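Side-chain contacts in sialidase domain-containing protein (PDB 5HX0), which is of unknown function but folds as a six-bladed beta-propeller of the kind found in non-viral sialidases, so it may act on or bind carbohydrates: residues 226-229 against 233-236; 189-194 against 249-254; 207-212 against 311-316. One frame throughout, in Å; residues are numbered along the deposited sequence.

Interaction 1 of 3, residues 226-229 against 233-236; sequences ATDR and NKTS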
ATOM      1  N   ALA A 226      17.957  15.126 -12.913  1.00 17.02           N
ATOM      2  CA  ALA A 226      17.685  14.488 -14.196  1.00 15.26           C
ATOM      3  C   ALA A 226      18.927  13.734 -14.645  1.00 20.52           C
ATOM      4  O   ALA A 226      20.049  14.231 -14.495  1.00 17.34           O
ATOM      5  CB  ALA A 226      17.261  15.513 -15.264  1.00 15.76           C
ATOM      6  N   THR A 227      18.720  12.522 -15.163  1.00 18.06           N
ATOM      7  CA  THR A 227      19.801  11.763 -15.784  1.00 17.76           C
ATOM      8  C   THR A 227      20.012  12.327 -17.181  1.00 22.75           C
ATOM      9  O   THR A 227      19.096  12.272 -18.006  1.00 21.19           O
ATOM     10  CB  THR A 227      19.464  10.272 -15.870  1.00 21.13           C
ATOM     11  OG1 THR A 227      19.285   9.726 -14.568  1.00 19.24           O
ATOM     12  CG2 THR A 227      20.593   9.499 -16.578  1.00 21.92           C
ATOM     13  N   ASP A 228      21.192  12.889 -17.437  1.00 17.98           N
ATOM     14  CA  ASP A 228      21.479  13.502 -18.723  1.00 21.08           C
ATOM     15  C   ASP A 228      22.565  12.787 -19.514  1.00 28.43           C
ATOM     16  O   ASP A 228      22.870  13.206 -20.630  1.00 30.68           O
ATOM     17  CB  ASP A 228      21.830  14.992 -18.569  1.00 21.02           C
ATOM     18  CG  ASP A 228      22.986  15.266 -17.618  1.00 25.36           C
ATOM     19  OD1 ASP A 228      23.759  14.353 -17.253  1.00 25.94           O
ATOM     20  OD2 ASP A 228      23.111  16.455 -17.244  1.00 27.44           O
ATOM     21  N   ARG A 229      23.132  11.710 -18.982  1.00 30.12           N
ATOM     22  CA  ARG A 229      24.059  10.862 -19.718  1.00 32.98           C
ATOM     23  C   ARG A 229      23.899   9.452 -19.179  1.00 26.59           C
ATOM     24  O   ARG A 229      23.685   9.267 -17.979  1.00 28.38           O
ATOM     25  CB  ARG A 229      25.517  11.332 -19.570  1.00 30.99           C
ATOM     26  CG  ARG A 229      26.545  10.396 -20.210  1.00 37.43           C
ATOM     27  CD  ARG A 229      27.900  11.065 -20.316  1.00 38.46           C
ATOM     28  NE  ARG A 229      28.606  11.114 -19.036  1.00 47.46           N
ATOM     29  CZ  ARG A 229      29.561  12.001 -18.752  1.00 47.06           C
ATOM     30  NH1 ARG A 229      29.905  12.921 -19.648  1.00 53.22           N
ATOM     31  NH2 ARG A 229      30.168  11.978 -17.574  1.00 43.20           N
ATOM     32  N   ASN A 233      26.713   6.994 -16.031  1.00 40.35           N
ATOM     33  CA  ASN A 233      25.563   7.734 -15.518  1.00 37.98           C
ATOM     34  C   ASN A 233      25.980   9.118 -15.020  1.00 25.22           C
ATOM     35  O   ASN A 233      26.978   9.261 -14.311  1.00 27.92           O
ATOM     36  CB  ASN A 233      24.912   6.928 -14.386  1.00 37.00           C
ATOM     37  CG  ASN A 233      23.697   7.612 -13.799  1.00 43.40           C
ATOM     38  OD1 ASN A 233      23.810   8.446 -12.893  1.00 44.78           O
ATOM     39  ND2 ASN A 233      22.520   7.261 -14.307  1.00 39.27           N
ATOM     40  N   LYS A 234      25.232  10.144 -15.422  1.00 24.23           N
ATOM     41  CA  LYS A 234      25.418  11.479 -14.864  1.00 23.06           C
ATOM     42  C   LYS A 234      24.063  12.134 -14.654  1.00 23.85           C
ATOM     43  O   LYS A 234      23.147  11.961 -15.467  1.00 24.46           O
ATOM     44  CB  LYS A 234      26.290  12.375 -15.762  1.00 18.37           C
ATOM     45  CG  LYS A 234      26.825  13.626 -15.039  1.00 19.49           C
ATOM     46  CD  LYS A 234      27.787  14.410 -15.928  1.00 23.43           C
ATOM     47  CE  LYS A 234      27.095  14.885 -17.180  1.00 21.03           C
ATOM     48  NZ  LYS A 234      26.165  16.053 -16.925  1.00 22.55           N
ATOM     49  N   THR A 235      23.943  12.888 -13.563  1.00 20.38           N
ATOM     50  CA  THR A 235      22.756  13.681 -13.286  1.00 19.10           C
ATOM     51  C   THR A 235      23.126  15.149 -13.133  1.00 19.67           C
ATOM     52  O   THR A 235      24.260  15.499 -12.758  1.00 16.30           O
ATOM     53  CB  THR A 235      22.008  13.201 -12.012  1.00 19.74           C
ATOM     54  OG1 THR A 235      22.865  13.299 -10.859  1.00 21.49           O
ATOM     55  CG2 THR A 235      21.514  11.765 -12.169  1.00 20.86           C
ATOM     56  N   SER A 236      22.147  16.005 -13.420  1.00 17.06           N
ATOM     57  CA  SER A 236      22.258  17.447 -13.229  1.00 18.82           C
ATOM     58  C   SER A 236      20.987  17.948 -12.547  1.00 14.64           C
ATOM     59  O   SER A 236      19.970  17.251 -12.509  1.00 15.89           O
ATOM     60  CB  SER A 236      22.473  18.171 -14.578  1.00 14.78           C
ATOM     61  OG  SER A 236      21.438  17.797 -15.479  1.00 18.62           O
TER
HETATM   62  O   HOH W   1      29.570  10.556 -14.948  1.00 44.16           O

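Interaction 2 of 3, residues 189-194 against 249-254; sequences PHIEPE and WKYSAP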
ATOM      1  N   PRO A 189       6.244  17.243 -14.714  1.00 20.31           N
ATOM      2  CA  PRO A 189       6.592  17.124 -16.129  1.00 17.74           C
ATOM      3  C   PRO A 189       7.874  16.327 -16.294  1.00 20.93           C
ATOM      4  O   PRO A 189       8.737  16.292 -15.411  1.00 17.80           O
ATOM      5  CB  PRO A 189       6.780  18.580 -16.573  1.00 19.05           C
ATOM      6  CG  PRO A 189       7.174  19.306 -15.308  1.00 18.50           C
ATOM      7  CD  PRO A 189       6.388  18.628 -14.218  1.00 17.59           C
ATOM      8  N   HIS A 190       7.986  15.668 -17.436  1.00 18.58           N
ATOM      9  CA  HIS A 190       9.301  15.249 -17.897  1.00 21.28           C
ATOM     10  C   HIS A 190      10.053  16.483 -18.388  1.00 22.42           C
ATOM     11  O   HIS A 190       9.490  17.301 -19.113  1.00 21.90           O
ATOM     12  CB  HIS A 190       9.172  14.223 -19.020  1.00 21.87           C
ATOM     13  CG  HIS A 190      10.447  13.999 -19.761  1.00 22.94           C
ATOM     14  ND1 HIS A 190      10.743  14.644 -20.943  1.00 21.53           N
ATOM     15  CD2 HIS A 190      11.528  13.242 -19.462  1.00 18.76           C
ATOM     16  CE1 HIS A 190      11.944  14.275 -21.352  1.00 23.20           C
ATOM     17  NE2 HIS A 190      12.441  13.423 -20.474  1.00 22.90           N
ATOM     18  N   ILE A 191      11.305  16.639 -17.988  1.00 19.38           N
ATOM     19  CA  ILE A 191      12.082  17.798 -18.420  1.00 22.72           C
ATOM     20  C   ILE A 191      13.102  17.353 -19.460  1.00 22.45           C
ATOM     21  O   ILE A 191      13.606  16.222 -19.433  1.00 20.99           O
ATOM     22  CB  ILE A 191      12.752  18.543 -17.244  1.00 21.18           C
ATOM     23  CG1 ILE A 191      13.620  17.599 -16.412  1.00 17.92           C
ATOM     24  CG2 ILE A 191      11.673  19.200 -16.366  1.00 20.51           C
ATOM     25  CD1 ILE A 191      14.625  18.330 -15.513  1.00 21.31           C
ATOM     26  N   GLU A 192      13.381  18.258 -20.403  1.00 24.75           N
ATOM     27  CA  GLU A 192      14.197  17.929 -21.571  1.00 32.22           C
ATOM     28  C   GLU A 192      15.532  17.265 -21.250  1.00 24.75           C
ATOM     29  O   GLU A 192      15.912  16.333 -21.976  1.00 26.19           O
ATOM     30  CB  GLU A 192      14.417  19.204 -22.406  1.00 47.99           C
ATOM     31  CG  GLU A 192      15.111  18.984 -23.747  1.00 68.02           C
ATOM     32  CD  GLU A 192      15.373  20.289 -24.497  1.00 87.38           C
ATOM     33  OE1 GLU A 192      15.129  21.374 -23.920  1.00 93.75           O
ATOM     34  OE2 GLU A 192      15.823  20.227 -25.664  1.00 91.67           O
ATOM     35  N   PRO A 193      16.286  17.665 -20.224  1.00 24.43           N
ATOM     36  CA  PRO A 193      17.573  16.989 -19.967  1.00 24.29           C
ATOM     37  C   PRO A 193      17.458  15.518 -19.604  1.00 23.02           C
ATOM     38  O   PRO A 193      18.432  14.782 -19.786  1.00 24.48           O
ATOM     39  CB  PRO A 193      18.165  17.798 -18.804  1.00 26.29           C
ATOM     40  CG  PRO A 193      17.546  19.153 -18.960  1.00 29.05           C
ATOM     41  CD  PRO A 193      16.142  18.880 -19.400  1.00 20.88           C
ATOM     42  N   GLU A 194      16.316  15.065 -19.095  1.00 18.58           N
ATOM     43  CA  GLU A 194      16.155  13.692 -18.619  1.00 19.34           C
ATOM     44  C   GLU A 194      16.023  12.717 -19.787  1.00 19.58           C
ATOM     45  O   GLU A 194      15.134  12.870 -20.626  1.00 24.43           O
ATOM     46  CB  GLU A 194      14.912  13.602 -17.725  1.00 18.38           C
ATOM     47  CG  GLU A 194      14.478  12.187 -17.367  1.00 15.86           C
ATOM     48  CD  GLU A 194      15.509  11.490 -16.478  1.00 25.11           C
ATOM     49  OE1 GLU A 194      15.819  12.038 -15.399  1.00 23.38           O
ATOM     50  OE2 GLU A 194      16.026  10.418 -16.865  1.00 24.06           O
ATOM     51  N   TRP A 249       3.974  22.360 -12.962  1.00 17.55           N
ATOM     52  CA  TRP A 249       5.343  22.843 -12.863  1.00 20.96           C
ATOM     53  C   TRP A 249       5.832  23.291 -14.232  1.00 24.60           C
ATOM     54  O   TRP A 249       5.516  22.664 -15.243  1.00 20.67           O
ATOM     55  CB  TRP A 249       6.262  21.736 -12.315  1.00 18.75           C
ATOM     56  CG  TRP A 249       5.839  21.279 -10.949  1.00 19.15           C
ATOM     57  CD1 TRP A 249       4.970  20.256 -10.632  1.00 18.03           C
ATOM     58  CD2 TRP A 249       6.270  21.844  -9.709  1.00 18.58           C
ATOM     59  NE1 TRP A 249       4.839  20.162  -9.254  1.00 16.70           N
ATOM     60  CE2 TRP A 249       5.628  21.127  -8.672  1.00 17.99           C
ATOM     61  CE3 TRP A 249       7.137  22.900  -9.374  1.00 18.03           C
ATOM     62  CZ2 TRP A 249       5.828  21.433  -7.324  1.00 16.80           C
ATOM     63  CZ3 TRP A 249       7.331  23.202  -8.029  1.00 15.97           C
ATOM     64  CH2 TRP A 249       6.682  22.469  -7.028  1.00 14.33           C
ATOM     65  N   LYS A 250       6.621  24.365 -14.251  1.00 17.17           N
ATOM     66  CA  LYS A 250       7.288  24.833 -15.458  1.00 28.01           C
ATOM     67  C   LYS A 250       8.797  24.833 -15.243  1.00 25.36           C
ATOM     68  O   LYS A 250       9.283  25.246 -14.184  1.00 22.25           O
ATOM     69  CB  LYS A 250       6.825  26.245 -15.841  1.00 32.42           C
ATOM     70  CG  LYS A 250       5.545  26.302 -16.666  1.00 50.64           C
ATOM     71  CD  LYS A 250       4.314  25.922 -15.876  1.00 62.87           C
ATOM     72  CE  LYS A 250       3.164  25.564 -16.809  1.00 66.71           C
ATOM     73  NZ  LYS A 250       2.082  24.834 -16.083  1.00 64.08           N
ATOM     74  N   TYR A 251       9.530  24.369 -16.255  1.00 20.76           N
ATOM     75  CA  TYR A 251      10.985  24.441 -16.236  1.00 19.29           C
ATOM     76  C   TYR A 251      11.448  25.893 -16.222  1.00 26.22           C
ATOM     77  O   TYR A 251      11.009  26.702 -17.037  1.00 26.48           O
ATOM     78  CB  TYR A 251      11.547  23.724 -17.465  1.00 19.93           C
ATOM     79  CG  TYR A 251      13.047  23.603 -17.472  1.00 19.31           C
ATOM     80  CD1 TYR A 251      13.851  24.621 -18.007  1.00 22.98           C
ATOM     81  CD2 TYR A 251      13.675  22.477 -16.953  1.00 17.73           C
ATOM     82  CE1 TYR A 251      15.236  24.517 -18.010  1.00 23.80           C
ATOM     83  CE2 TYR A 251      15.058  22.364 -16.958  1.00 20.11           C
ATOM     84  CZ  TYR A 251      15.829  23.381 -17.476  1.00 19.67           C
ATOM     85  OH  TYR A 251      17.196  23.267 -17.470  1.00 21.63           O
ATOM     86  N   SER A 252      12.338  26.233 -15.296  1.00 22.49           N
ATOM     87  CA  SER A 252      12.864  27.588 -15.224  1.00 19.96           C
ATOM     88  C   SER A 252      14.287  27.674 -15.761  1.00 25.33           C
ATOM     89  O   SER A 252      14.539  28.427 -16.704  1.00 29.56           O
ATOM     90  CB  SER A 252      12.802  28.124 -13.789  1.00 19.13           C
ATOM     91  OG  SER A 252      13.270  29.467 -13.755  1.00 22.46           O
ATOM     92  N   ALA A 253      15.231  26.905 -15.204  1.00 22.19           N
ATOM     93  CA  ALA A 253      16.640  27.054 -15.573  1.00 21.66           C
ATOM     94  C   ALA A 253      17.488  25.897 -15.054  1.00 23.23           C
ATOM     95  O   ALA A 253      17.146  25.295 -14.031  1.00 21.51           O
ATOM     96  CB  ALA A 253      17.189  28.378 -15.024  1.00 25.05           C
ATOM     97  N   PRO A 254      18.604  25.571 -15.712  1.00 24.13           N
ATOM     98  CA  PRO A 254      19.551  24.617 -15.121  1.00 21.00           C
ATOM     99  C   PRO A 254      20.195  25.207 -13.874  1.00 26.33           C
ATOM    100  O   PRO A 254      20.500  26.404 -13.815  1.00 21.84           O
ATOM    101  CB  PRO A 254      20.595  24.398 -16.226  1.00 28.76           C
ATOM    102  CG  PRO A 254      20.043  25.064 -17.452  1.00 36.50           C
ATOM    103  CD  PRO A 254      19.090  26.117 -16.991  1.00 30.79           C
TER

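Interaction 3 of 3, residues 207-212 against 311-316; sequences YNRGAM and GHPMHA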
ATOM      1  N   TYR A 207      11.737  14.522 -10.406  1.00 12.44           N
ATOM      2  CA  TYR A 207      11.695  13.987  -9.040  1.00 14.46           C
ATOM      3  C   TYR A 207      12.909  14.538  -8.299  1.00 13.85           C
ATOM      4  O   TYR A 207      13.881  14.976  -8.921  1.00 14.33           O
ATOM      5  CB  TYR A 207      11.749  12.441  -9.031  1.00  9.99           C
ATOM      6  CG  TYR A 207      13.105  11.987  -9.528  1.00 13.34           C
ATOM      7  CD1 TYR A 207      13.363  11.923 -10.887  1.00 13.65           C
ATOM      8  CD2 TYR A 207      14.168  11.729  -8.634  1.00 12.32           C
ATOM      9  CE1 TYR A 207      14.615  11.585 -11.365  1.00 17.52           C
ATOM     10  CE2 TYR A 207      15.423  11.397  -9.101  1.00 14.87           C
ATOM     11  CZ  TYR A 207      15.646  11.330 -10.474  1.00 15.35           C
ATOM     12  OH  TYR A 207      16.894  11.019 -10.977  1.00 15.51           O
ATOM     13  N   ASN A 208      12.870  14.469  -6.972  1.00 12.99           N
ATOM     14  CA  ASN A 208      14.110  14.573  -6.204  1.00 11.34           C
ATOM     15  C   ASN A 208      13.836  14.187  -4.756  1.00 15.39           C
ATOM     16  O   ASN A 208      12.685  14.026  -4.338  1.00 16.05           O
ATOM     17  CB  ASN A 208      14.729  15.977  -6.247  1.00  8.30           C
ATOM     18  CG  ASN A 208      16.249  15.923  -6.244  1.00 15.55           C
ATOM     19  OD1 ASN A 208      16.830  14.862  -5.995  1.00 14.46           O
ATOM     20  ND2 ASN A 208      16.894  17.060  -6.506  1.00 10.92           N
ATOM     21  N   ARG A 209      14.917  14.054  -3.991  1.00 12.77           N
ATOM     22  CA  ARG A 209      14.841  14.202  -2.546  1.00 14.73           C
ATOM     23  C   ARG A 209      15.401  15.574  -2.202  1.00 19.75           C
ATOM     24  O   ARG A 209      16.511  15.915  -2.625  1.00 13.92           O
ATOM     25  CB  ARG A 209      15.610  13.105  -1.791  1.00 12.57           C
ATOM     26  CG  ARG A 209      15.432  13.176  -0.240  1.00 12.29           C
ATOM     27  CD  ARG A 209      16.354  14.242   0.427  1.00 13.26           C
ATOM     28  NE  ARG A 209      16.215  14.263   1.883  1.00 12.91           N
ATOM     29  CZ  ARG A 209      16.787  15.158   2.686  1.00 13.10           C
ATOM     30  NH1 ARG A 209      16.620  15.052   4.007  1.00  9.56           N
ATOM     31  NH2 ARG A 209      17.507  16.173   2.184  1.00 12.28           N
ATOM     32  N   GLY A 210      14.651  16.336  -1.420  1.00 13.95           N
ATOM     33  CA  GLY A 210      15.078  17.662  -0.998  1.00 15.48           C
ATOM     34  C   GLY A 210      13.875  18.539  -0.733  1.00 17.07           C
ATOM     35  O   GLY A 210      12.749  18.220  -1.108  1.00 14.08           O
ATOM     36  N   ALA A 211      14.132  19.662  -0.063  1.00 12.86           N
ATOM     37  CA  ALA A 211      13.063  20.589   0.277  1.00 13.00           C
ATOM     38  C   ALA A 211      12.723  21.495  -0.902  1.00 17.02           C
ATOM     39  O   ALA A 211      13.619  22.032  -1.576  1.00 14.64           O
ATOM     40  CB  ALA A 211      13.449  21.444   1.488  1.00 12.00           C
HETATM   41  N   MSE A 212      11.422  21.651  -1.148  1.00 14.22           N
HETATM   42  CA  MSE A 212      10.888  22.719  -1.974  1.00 12.91           C
HETATM   43  C   MSE A 212      10.877  23.976  -1.130  1.00 14.08           C
HETATM   44  O   MSE A 212      11.120  23.903   0.073  1.00 12.23           O
HETATM   45  CB  MSE A 212       9.466  22.394  -2.445  1.00 11.04           C
HETATM   46  CG  MSE A 212       9.351  21.114  -3.226  1.00 12.31           C
HETATM   47 SE   MSE A 212       7.456  20.772  -3.566  0.77 19.74          SE
HETATM   48  CE  MSE A 212       7.608  19.289  -4.804  1.00 18.47           C
ATOM     49  N   GLY A 311      29.374  16.130   3.073  1.00 15.76           N
ATOM     50  CA  GLY A 311      28.092  15.784   3.660  1.00 15.35           C
ATOM     51  C   GLY A 311      27.015  15.755   2.600  1.00 16.96           C
ATOM     52  O   GLY A 311      27.128  16.378   1.538  1.00 14.15           O
ATOM     53  N   HIS A 312      25.947  15.023   2.906  1.00 12.24           N
ATOM     54  CA  HIS A 312      24.797  14.899   2.024  1.00 12.89           C
ATOM     55  C   HIS A 312      23.687  14.098   2.712  1.00 19.55           C
ATOM     56  O   HIS A 312      23.933  13.372   3.657  1.00 14.95           O
ATOM     57  CB  HIS A 312      25.171  14.193   0.708  1.00 11.23           C
ATOM     58  CG  HIS A 312      25.368  12.717   0.853  1.00 15.60           C
ATOM     59  ND1 HIS A 312      26.616  12.133   0.834  1.00 17.46           N
ATOM     60  CD2 HIS A 312      24.479  11.702   1.002  1.00 15.47           C
ATOM     61  CE1 HIS A 312      26.490  10.822   0.966  1.00 18.07           C
ATOM     62  NE2 HIS A 312      25.204  10.534   1.072  1.00 16.81           N
ATOM     63  N   PRO A 313      22.444  14.248   2.240  1.00 16.80           N
ATOM     64  CA  PRO A 313      22.024  15.382   1.432  1.00 10.93           C
ATOM     65  C   PRO A 313      21.830  16.565   2.386  1.00 12.95           C
ATOM     66  O   PRO A 313      21.986  16.386   3.596  1.00 11.96           O
ATOM     67  CB  PRO A 313      20.699  14.910   0.825  1.00 11.09           C
ATOM     68  CG  PRO A 313      20.111  14.033   1.923  1.00 11.19           C
ATOM     69  CD  PRO A 313      21.320  13.376   2.615  1.00 10.12           C
HETATM   70  N   MSE A 314      21.476  17.729   1.863  1.00 11.97           N
HETATM   71  CA  MSE A 314      21.359  18.941   2.664  1.00 16.47           C
HETATM   72  C   MSE A 314      19.895  19.357   2.819  1.00 14.65           C
HETATM   73  O   MSE A 314      19.086  19.099   1.924  1.00 12.41           O
HETATM   74  CB  MSE A 314      22.164  20.096   2.028  1.00 13.95           C
HETATM   75  CG  MSE A 314      23.601  20.280   2.599  1.00 12.93           C
HETATM   76 SE   MSE A 314      24.746  18.776   2.200  0.61 16.44          SE
HETATM   77  CE  MSE A 314      24.680  18.711   0.249  1.00 13.75           C
ATOM     78  N   HIS A 315      19.577  19.986   3.956  1.00  9.92           N
ATOM     79  CA  HIS A 315      18.273  20.585   4.214  1.00 11.75           C
ATOM     80  C   HIS A 315      18.487  21.951   4.857  1.00 14.01           C
ATOM     81  O   HIS A 315      19.334  22.084   5.741  1.00 15.24           O
ATOM     82  CB  HIS A 315      17.400  19.715   5.168  1.00  8.61           C
ATOM     83  CG  HIS A 315      16.078  20.342   5.478  1.00 13.02           C
ATOM     84  ND1 HIS A 315      15.854  21.092   6.616  1.00 14.40           N
ATOM     85  CD2 HIS A 315      14.934  20.411   4.755  1.00 11.72           C
ATOM     86  CE1 HIS A 315      14.619  21.565   6.594  1.00 11.71           C
ATOM     87  NE2 HIS A 315      14.048  21.187   5.464  1.00 10.72           N
ATOM     88  N   ALA A 316      17.726  22.960   4.433  1.00 13.98           N
ATOM     89  CA  ALA A 316      17.869  24.310   4.978  1.00 17.30           C
ATOM     90  C   ALA A 316      16.569  24.756   5.625  1.00 15.61           C
ATOM     91  O   ALA A 316      15.496  24.619   5.027  1.00 14.74           O
ATOM     92  CB  ALA A 316      18.271  25.320   3.901  1.00 15.78           C
TER
HETATM   93  O   HOH W   2      19.360  16.733   4.381  1.00 12.38           O

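Interaction 1 of 3, residues 226-229 against 233-236
Asp228 and Lys234 form the tight half of this hairpin contact, where strands 220-229 and 234-242 run antiparallel on either side of a short turn. Thr227 and Thr235 make a non-hydrogen-bonded pair, and beyond them the register slips by one: Asp228 and Arg229 both face Lys234, a classic beta bulge. Asp228 N still bonds to Lys234 O at 2.9 Å, and Lys234 N reaches Arg229 O. The lysine leaves with CG anti to the backbone N, then bends at its third and fourth torsions (61° and 75°), which curls its ammonium back to the carboxylate. Lys234 NZ forms a salt bridge to Asp228 OD1 at 3.0 Å, on the syn side and 30° out of the carboxylate plane, and adds a weak bond to OD2; its further partner is Asp258 O. From above the same carboxylate, Ser236 OG donates to Asp228 OD2 at 2.8 Å, and this hydroxyl is also bonded to His238 NE2. The other half is looser and wetter. Arg229 crosses the lysine obliquely, laying one face of its guanidinium over the methylenes, with Lys234 CE 4.1 Å above the plane and over its centre. A water in the guanidinium plane accepts from Arg229 NH2 at 3.0 Å and donates to Asn233 O, linking the end of strand 220-229 to the turn. Exposed Asn233 merely brushes Thr227, ND2 to CG2 at 3.7 Å, while its OD1 bonds a tetraethylene glycol molecule probably left from crystallisation. Chemically, the bulge sets Asp228 beside Lys234 and puts Arg229 on the same face of the sheet as the lysine: Asp228 would offset the ammonium, and the like charges stay apart, with Arg229 NH1 5.6 Å from Lys234 NZ.

Interaction 2 of 3, residues 189-194 against 249-254
Ile191 meets the ring of Tyr251 at its edge, close to the ring plane, with CG2 3.9 Å from CD2 and the two side chains crossing at about a right angle. Tyr251 has CG anti to its backbone nitrogen (chi1 -174°), which carries the ring off strand 250-256 toward the loop of residues 189-194. The isoleucine offers its methyl branch CG2 to this edge, while its side chain also packs on Val224, Ala226 and Leu240 of the sheet beneath. Further along the phenol, Pro193 approaches obliquely, its CD 4.4 Å from Tyr251 CE2, a light touch. The hydroxyl itself is bonded to His238 ND1, so the ring is fixed at its polar end by the neighbouring strand 234-242. At the opposite end of the contact Pro189 lies across Trp249, again nearly perpendicular: Pro189 CD is 3.6 Å from Trp249 CB, and Pro189 CG is 3.7 Å from Trp249 O. The proline thus rests on the root of the tryptophan, whose indole leads away to meet Trp222, with ring planes at about 55°. Within the loop, Ile191 to Glu194 form a type I turn closed by Glu194 N and Ile191 O at 3.0 Å. His190 reinforces it from the side chain: NE2 donates to Glu194 O at 2.8 Å, the acceptor lying in the imidazole plane. The long loop between strands 183-186 and 213-214 thus packs on the outermost strand of the next blade, consistent with a beta-propeller. Loop and strand share no hydrogen bond, and the loop's own bonds shape the turn away from the strand. Cohesion here is therefore apolar, from two proline rings and one branched aliphatic chain set against the ring of Tyr251 on the edge strand and the base of Trp249 just before it.

Interaction 3 of 3, residues 207-212 against 311-316
Ala211 and His315 bring the backbones nearest each other, with CA atoms 6.5 Å apart, but no backbone bond joins the two segments. Residues 207-212 run in extended loop form toward strand 213-214, and Gly210 adopts phi 152° and psi 166°, backbone angles readily reached by glycine. Residues 311-316 turn a corner at Pro313, which follows a cis peptide bond, and then enter strand 314-318. Ser267 OG, on strand 262-270 of the blade between, bonds to both Ala211 N and Met314 O. Among the side chains, Arg209 carries most of the contact. Its chain starts with CG anti to the backbone N and bends at chi2 (-81°), which sends the guanidinium to the proline corner. Pro313 CG sits over one face, offset toward the rim, 3.4 Å from Arg209 NH2. In the guanidinium plane, Met314 O lies at the edge and takes a weak bond from Arg209 NH2 at 3.3 Å. A water accepts a further bond from Arg209 NH2 at 2.9 Å and donates weakly to Pro313 O. NH1 is bonded to Pro369 O, the stronger anchor of the group. Ala211 CB meets the imidazole of His315 obliquely, 3.7 Å from CD2; Trp370 lies against both residues. An acetate, probably from the crystallisation liquor, is bound about 6 Å from the Arg209 side chain. The centre of the contact lies about 4 Å from the centre of the chain, where segments leading into the first strands of two blades converge, as expected around the central axis of a six-bladed beta-propeller of the sialidase type.

In the fold
Interaction 1 and the 249-254 side of interaction 2 lie on one blade, the sheet of strands 213-214, 220-229, 234-242 and 250-256, against which loop 189-194 packs; their centres are about 13 Å apart. They touch directly: Glu194 OE1 probably accepts a hydrogen bond from Thr227 N at 3.0 Å. Along the chain, interaction 1 is nested inside the loops closed by both others, while interactions 2 and 3 cross, since the loop between strands 183-186 and 213-214 supplies a segment to each. The centre of interaction 3 is about 17 Å and about 18 Å from those of interactions 1 and 2, and Met212 meets Trp249. That one loop therefore joins a blade's outer edge to the axis.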